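Local atomic coordinates of reducing-end xylose-releasing exo-oligoxylanase Rex8A (Paenibacillus barcinonensis, PDB entry 6SUD), a protein that hydrolyses short xylooligosaccharides, linear or branched, as an exo-oligoxylanase that releases xylose from their reducing ends during xylan depolymerization. Residues A[72-77]-A[130-135]; A[12-17]-A[277-282]. The protein carries 1 engineered substitution. One frame throughout, in Å; residues are numbered along the deposited sequence.

Overall arrangement
Starting at the N terminus, the chain passes from helix 8-11 through the loop 12-17, whose partner, the end of helix 268-280, comes 260 residues later; contact 2 therefore closes a loop that spans most of the protein. Contact 1 is nested inside it: segment 72-77 on helix 69-81 meets segment 130-135 on helix 127-144, with 52 residues between the segments, among them helix 85-99 and strands 113-114 and 120-122. The centres of contact 1 and contact 2 are about 21 Å apart, and the two do not touch. Contact 1 joins two helices of the buried interior beside the active site, whereas contact 2 fastens the loop after helix 8-11 to the end of helix 268-280, away from the annotated sites.

Contact 1 of 2, residues A[72-77]-A[130-135]; sequences MSYGMM and EEFFAM
The F132 ring takes Y74 on one face: CE1 of Y74 stands 3.7 Å above the ring plane, over its centre. With centroids 5.0 Å apart and planes at 75°, this is a T-shaped pair in which Y74 gives the edge and F132 the face. At the edge of F132, near its plane, lies CB of M77. The neighbouring F133 ring has S73 CB over one face, a CH-pi contact of 3.8 Å to the centroid and 15° off the ring normal. M76 SD sits at its edge, 3.5 Å from CD1 of F133, in a Met-aromatic contact. The two segments run nearly parallel, at 25° with axes 8.3 Å apart, consistent with neighbouring helices of the (alpha/alpha)6 barrel of glycoside hydrolase family 8. A small residue, S73, marks the close point, its CA 4.8 Å from that of F133; its OG hydrogen-bonds back to O of E70, the inferred proton donor. Y74 OH is hydrogen-bonded to NH1 of R268, a residue of the xylose pocket. Farther along, M77 has CG anti to its backbone N and bends at chi2 and chi3, which brings its CE to 3.6 Å from M135 CG.

Contact 2 of 2, residues A[12-17]-A[277-282]; sequences GTYANL and WEWFRK
A15 and E278 form the polar join between the loop 12-17 and the C-terminal end of helix 268-280, within the helical glycoside hydrolase family 8 fold. The single direct hydrogen bond across the contact runs from A15 N to E278 OE2, at 2.9 Å with an N-H...O angle of 165°. It is nearly straight at the hydrogen, yet the donor approaches from above the carboxylate plane, 35° out of it. With CG anti to the backbone N (chi1 177°) and a bend at chi2, the E278 chain carries its carboxylate off the helix, bringing OE2 up to A15 N.

Van der Waals contacts surround this bond. A15 CB lies beside both carboxylate oxygens, and Y14 CA packs 3.4 Å from E278 OE2. W279 NE1 lies in the plane of the Y14 ring at its edge, 3.8 Å from Y14 CE2, and the two rings meet obliquely. Both polar ends are engaged elsewhere, Y14 OH with the backbone N of V379 and W279 NE1 with the carbonyl O of Y377, so this aromatic pair also meets the C-terminal tail.

Charge enters through R281, whose NH2 is 3.3 Å from E278 OE1; that oxygen lies well out of the guanidinium plane, so the salt bridge is one of charge alone. With an alanine here in place of the E278 glutamate, A15 N would probably lose its acceptor and R281 this nearby negative charge. The guanidinium is also held by backbone carbonyls: NE donates to W277 O, while NH2 donates in the carbonyl plane to a lone pair of E278 O at 2.9 Å.

Contact 1 of 2, residues A[72-77]-A[130-135]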
loop_
_atom_site.group_PDB
_atom_site.type_symbol
_atom_site.label_atom_id
_atom_site.label_comp_id
_atom_site.label_asym_id
_atom_site.label_seq_id
_atom_site.Cartn_x
_atom_site.Cartn_y
_atom_site.Cartn_z
ATOM N N MET A 72 -10.444 -0.830 -0.814
ATOM C CA MET A 72 -11.093 -1.599 0.284
ATOM C C MET A 72 -10.010 -2.039 1.281
ATOM O O MET A 72 -10.163 -1.797 2.490
ATOM C CB MET A 72 -11.851 -2.812 -0.258
ATOM C CG MET A 72 -13.048 -2.463 -1.127
ATOM S SD MET A 72 -14.298 -1.420 -0.308
ATOM C CE MET A 72 -14.861 -2.514 0.990
ATOM N N SER A 73 -8.952 -2.684 0.788
ATOM C CA SER A 73 -7.827 -3.184 1.618
ATOM C C SER A 73 -7.106 -2.014 2.290
ATOM O O SER A 73 -6.718 -2.164 3.453
ATOM C CB SER A 73 -6.895 -4.060 0.812
ATOM O OG SER A 73 -6.179 -3.298 -0.144
ATOM N N TYR A 74 -6.941 -0.883 1.597
ATOM C CA TYR A 74 -6.355 0.364 2.162
ATOM C C TYR A 74 -7.229 0.856 3.314
ATOM O O TYR A 74 -6.691 1.145 4.384
ATOM C CB TYR A 74 -6.255 1.477 1.120
ATOM C CG TYR A 74 -5.096 1.382 0.162
ATOM C CD1 TYR A 74 -4.082 0.464 0.346
ATOM C CD2 TYR A 74 -5.014 2.233 -0.924
ATOM C CE1 TYR A 74 -3.015 0.392 -0.534
ATOM C CE2 TYR A 74 -3.942 2.192 -1.803
ATOM C CZ TYR A 74 -2.949 1.255 -1.610
ATOM O OH TYR A 74 -1.891 1.166 -2.477
ATOM N N GLY A 75 -8.542 0.950 3.099
ATOM C CA GLY A 75 -9.465 1.407 4.157
ATOM C C GLY A 75 -9.391 0.517 5.388
ATOM O O GLY A 75 -9.408 1.032 6.507
ATOM N N MET A 76 -9.285 -0.794 5.201
ATOM C CA MET A 76 -9.144 -1.715 6.351
ATOM C C MET A 76 -7.821 -1.446 7.095
ATOM O O MET A 76 -7.833 -1.451 8.347
ATOM C CB MET A 76 -9.236 -3.160 5.874
ATOM C CG MET A 76 -10.665 -3.600 5.636
ATOM S SD MET A 76 -10.754 -5.129 4.681
ATOM C CE MET A 76 -10.006 -6.247 5.864
ATOM N N MET A 77 -6.722 -1.190 6.385
ATOM C CA MET A 77 -5.423 -0.910 7.041
ATOM C C MET A 77 -5.527 0.403 7.815
ATOM O O MET A 77 -5.050 0.457 8.951
ATOM C CB MET A 77 -4.252 -0.813 6.056
ATOM C CG MET A 77 -2.913 -0.611 6.762
ATOM S SD MET A 77 -2.489 -1.958 7.934
ATOM C CE MET A 77 -1.979 -3.224 6.781
ATOM N N GLU A 130 -4.971 -8.280 -2.144
ATOM C CA GLU A 130 -4.855 -9.501 -1.300
ATOM C C GLU A 130 -3.823 -9.298 -0.180
ATOM O O GLU A 130 -4.135 -9.593 0.978
ATOM C CB GLU A 130 -4.514 -10.723 -2.166
ATOM C CG GLU A 130 -5.727 -11.409 -2.795
ATOM C CD GLU A 130 -6.484 -10.658 -3.883
ATOM O OE1 GLU A 130 -6.123 -9.515 -4.185
ATOM O OE2 GLU A 130 -7.411 -11.227 -4.459
ATOM N N GLU A 131 -2.636 -8.787 -0.476
ATOM C CA GLU A 131 -1.574 -8.691 0.561
ATOM C C GLU A 131 -1.937 -7.639 1.621
ATOM O O GLU A 131 -1.630 -7.861 2.789
ATOM C CB GLU A 131 -0.217 -8.441 -0.081
ATOM C CG GLU A 131 -0.125 -7.131 -0.812
ATOM C CD GLU A 131 1.191 -6.991 -1.534
ATOM O OE1 GLU A 131 2.118 -7.756 -1.206
ATOM O OE2 GLU A 131 1.265 -6.151 -2.445
ATOM N N PHE A 132 -2.623 -6.548 1.272
ATOM C CA PHE A 132 -3.094 -5.585 2.304
ATOM C C PHE A 132 -4.258 -6.171 3.097
ATOM O O PHE A 132 -4.315 -5.913 4.302
ATOM C CB PHE A 132 -3.523 -4.240 1.723
ATOM C CG PHE A 132 -2.440 -3.193 1.737
ATOM C CD1 PHE A 132 -1.458 -3.191 0.763
ATOM C CD2 PHE A 132 -2.442 -2.164 2.673
ATOM C CE1 PHE A 132 -0.464 -2.223 0.756
ATOM C CE2 PHE A 132 -1.457 -1.186 2.654
ATOM C CZ PHE A 132 -0.471 -1.215 1.687
ATOM N N PHE A 133 -5.195 -6.864 2.447
ATOM C CA PHE A 133 -6.331 -7.491 3.168
ATOM C C PHE A 133 -5.738 -8.382 4.258
ATOM O O PHE A 133 -6.090 -8.253 5.440
ATOM C CB PHE A 133 -7.223 -8.317 2.240
ATOM C CG PHE A 133 -8.267 -7.589 1.427
ATOM C CD1 PHE A 133 -9.153 -6.697 2.009
ATOM C CD2 PHE A 133 -8.438 -7.887 0.084
ATOM C CE1 PHE A 133 -10.141 -6.094 1.249
ATOM C CE2 PHE A 133 -9.428 -7.272 -0.681
ATOM C CZ PHE A 133 -10.287 -6.384 -0.083
ATOM N N ALA A 134 -4.809 -9.261 3.861
ATOM C CA ALA A 134 -4.199 -10.261 4.752
ATOM C C ALA A 134 -3.502 -9.545 5.918
ATOM O O ALA A 134 -3.736 -9.923 7.078
ATOM C CB ALA A 134 -3.244 -11.120 3.967
ATOM N N MET A 135 -2.687 -8.532 5.633
ATOM C CA MET A 135 -1.944 -7.812 6.696
ATOM C C MET A 135 -2.930 -7.099 7.627
ATOM O O MET A 135 -2.761 -7.179 8.852
ATOM C CB MET A 135 -0.954 -6.802 6.115
ATOM C CG MET A 135 -0.007 -6.214 7.151
ATOM S SD MET A 135 1.287 -7.389 7.645
ATOM C CE MET A 135 0.605 -8.138 9.120
#

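Contact 2 of 2, residues A[12-17]-A[277-282]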
loop_
_atom_site.group_PDB
_atom_site.type_symbol
_atom_site.label_atom_id
_atom_site.label_comp_id
_atom_site.label_asym_id
_atom_site.label_seq_id
_atom_site.Cartn_x
_atom_site.Cartn_y
_atom_site.Cartn_z
ATOM N N GLY A 12 9.923 -1.663 19.699
ATOM C CA GLY A 12 8.570 -1.160 20.008
ATOM C C GLY A 12 8.509 0.363 19.951
ATOM O O GLY A 12 7.469 0.926 20.328
ATOM N N THR A 13 9.579 1.012 19.487
ATOM C CA THR A 13 9.699 2.495 19.403
ATOM C C THR A 13 9.573 2.940 17.945
ATOM O O THR A 13 10.344 2.451 17.101
ATOM C CB THR A 13 11.018 2.966 20.028
ATOM O OG1 THR A 13 10.951 2.618 21.410
ATOM C CG2 THR A 13 11.265 4.451 19.880
ATOM N N TYR A 14 8.655 3.871 17.679
ATOM C CA TYR A 14 8.349 4.397 16.321
ATOM C C TYR A 14 8.813 5.846 16.219
ATOM O O TYR A 14 8.454 6.638 17.096
ATOM C CB TYR A 14 6.853 4.245 16.031
ATOM C CG TYR A 14 6.472 2.796 15.884
ATOM C CD1 TYR A 14 6.146 2.017 16.981
ATOM C CD2 TYR A 14 6.541 2.182 14.645
ATOM C CE1 TYR A 14 5.837 0.674 16.839
ATOM C CE2 TYR A 14 6.230 0.845 14.489
ATOM C CZ TYR A 14 5.871 0.089 15.586
ATOM O OH TYR A 14 5.594 -1.229 15.405
ATOM N N ALA A 15 9.586 6.172 15.178
ATOM C CA ALA A 15 10.008 7.559 14.876
ATOM C C ALA A 15 8.759 8.410 14.675
ATOM O O ALA A 15 7.876 8.018 13.886
ATOM C CB ALA A 15 10.892 7.631 13.657
ATOM N N ASN A 16 8.712 9.554 15.355
ATOM C CA ASN A 16 7.658 10.576 15.150
ATOM C C ASN A 16 8.370 11.743 14.483
ATOM O O ASN A 16 8.982 12.549 15.209
ATOM C CB ASN A 16 6.945 10.924 16.458
ATOM C CG ASN A 16 5.869 11.980 16.306
ATOM O OD1 ASN A 16 5.814 12.697 15.306
ATOM N ND2 ASN A 16 5.015 12.112 17.309
ATOM N N LEU A 17 8.363 11.773 13.154
ATOM C CA LEU A 17 9.142 12.771 12.388
ATOM C C LEU A 17 8.482 14.136 12.510
ATOM O O LEU A 17 9.223 15.110 12.382
ATOM C CB LEU A 17 9.271 12.331 10.930
ATOM C CG LEU A 17 10.121 11.080 10.761
ATOM C CD1 LEU A 17 10.522 10.882 9.321
ATOM C CD2 LEU A 17 11.356 11.172 11.632
ATOM N N TRP A 277 12.330 -0.072 6.274
ATOM C CA TRP A 277 13.497 0.457 7.025
ATOM C C TRP A 277 13.064 0.760 8.465
ATOM O O TRP A 277 13.735 0.280 9.392
ATOM C CB TRP A 277 14.102 1.681 6.344
ATOM C CG TRP A 277 15.258 2.219 7.124
ATOM C CD1 TRP A 277 15.300 3.354 7.869
ATOM C CD2 TRP A 277 16.539 1.594 7.269
ATOM N NE1 TRP A 277 16.526 3.499 8.444
ATOM C CE2 TRP A 277 17.308 2.432 8.103
ATOM C CE3 TRP A 277 17.105 0.409 6.788
ATOM C CZ2 TRP A 277 18.619 2.121 8.458
ATOM C CZ3 TRP A 277 18.396 0.096 7.160
ATOM C CH2 TRP A 277 19.145 0.943 7.977
ATOM N N GLU A 278 11.962 1.493 8.639
ATOM C CA GLU A 278 11.439 1.869 9.983
ATOM C C GLU A 278 11.175 0.595 10.812
ATOM O O GLU A 278 11.640 0.526 11.963
ATOM C CB GLU A 278 10.204 2.762 9.852
ATOM C CG GLU A 278 9.572 3.133 11.185
ATOM C CD GLU A 278 10.458 3.792 12.228
ATOM O OE1 GLU A 278 11.603 4.175 11.895
ATOM O OE2 GLU A 278 9.988 3.935 13.391
ATOM N N TRP A 279 10.465 -0.393 10.260
ATOM C CA TRP A 279 10.043 -1.609 11.013
ATOM C C TRP A 279 11.221 -2.552 11.273
ATOM O O TRP A 279 11.278 -3.104 12.403
ATOM C CB TRP A 279 8.916 -2.344 10.280
ATOM C CG TRP A 279 7.583 -1.669 10.393
ATOM C CD1 TRP A 279 7.319 -0.450 10.944
ATOM C CD2 TRP A 279 6.322 -2.178 9.925
ATOM N NE1 TRP A 279 5.979 -0.176 10.868
ATOM C CE2 TRP A 279 5.343 -1.213 10.247
ATOM C CE3 TRP A 279 5.921 -3.348 9.266
ATOM C CZ2 TRP A 279 3.997 -1.384 9.925
ATOM C CZ3 TRP A 279 4.587 -3.514 8.960
ATOM C CH2 TRP A 279 3.639 -2.547 9.300
ATOM N N PHE A 280 12.079 -2.808 10.277
ATOM C CA PHE A 280 13.034 -3.956 10.310
ATOM C C PHE A 280 14.494 -3.509 10.192
ATOM O O PHE A 280 15.346 -4.305 10.627
ATOM C CB PHE A 280 12.649 -4.991 9.252
ATOM C CG PHE A 280 11.353 -5.675 9.587
ATOM C CD1 PHE A 280 11.242 -6.462 10.722
ATOM C CD2 PHE A 280 10.234 -5.525 8.795
ATOM C CE1 PHE A 280 10.044 -7.066 11.057
ATOM C CE2 PHE A 280 9.026 -6.107 9.145
ATOM C CZ PHE A 280 8.934 -6.900 10.263
ATOM N N ARG A 281 14.777 -2.338 9.602
ATOM C CA ARG A 281 16.125 -1.700 9.605
ATOM C C ARG A 281 17.148 -2.700 9.031
ATOM O O ARG A 281 18.265 -2.760 9.553
ATOM C CB ARG A 281 16.466 -1.255 11.038
ATOM C CG ARG A 281 17.196 0.079 11.158
ATOM C CD ARG A 281 16.355 1.291 10.787
ATOM N NE ARG A 281 15.102 1.417 11.523
ATOM C CZ ARG A 281 14.953 1.976 12.728
ATOM N NH1 ARG A 281 15.998 2.462 13.385
ATOM N NH2 ARG A 281 13.752 2.017 13.284
ATOM N N LYS A 282 16.790 -3.448 7.980
ATOM C CA LYS A 282 17.586 -4.615 7.499
ATOM C C LYS A 282 18.497 -4.270 6.312
ATOM O O LYS A 282 19.579 -4.908 6.214
ATOM C CB LYS A 282 16.675 -5.785 7.127
ATOM C CG LYS A 282 16.228 -6.632 8.306
ATOM C CD LYS A 282 15.429 -7.842 7.876
ATOM C CE LYS A 282 15.352 -8.933 8.924
ATOM N NZ LYS A 282 14.226 -8.703 9.862
HETATM O O HOH W 1 13.538 1.402 16.469
#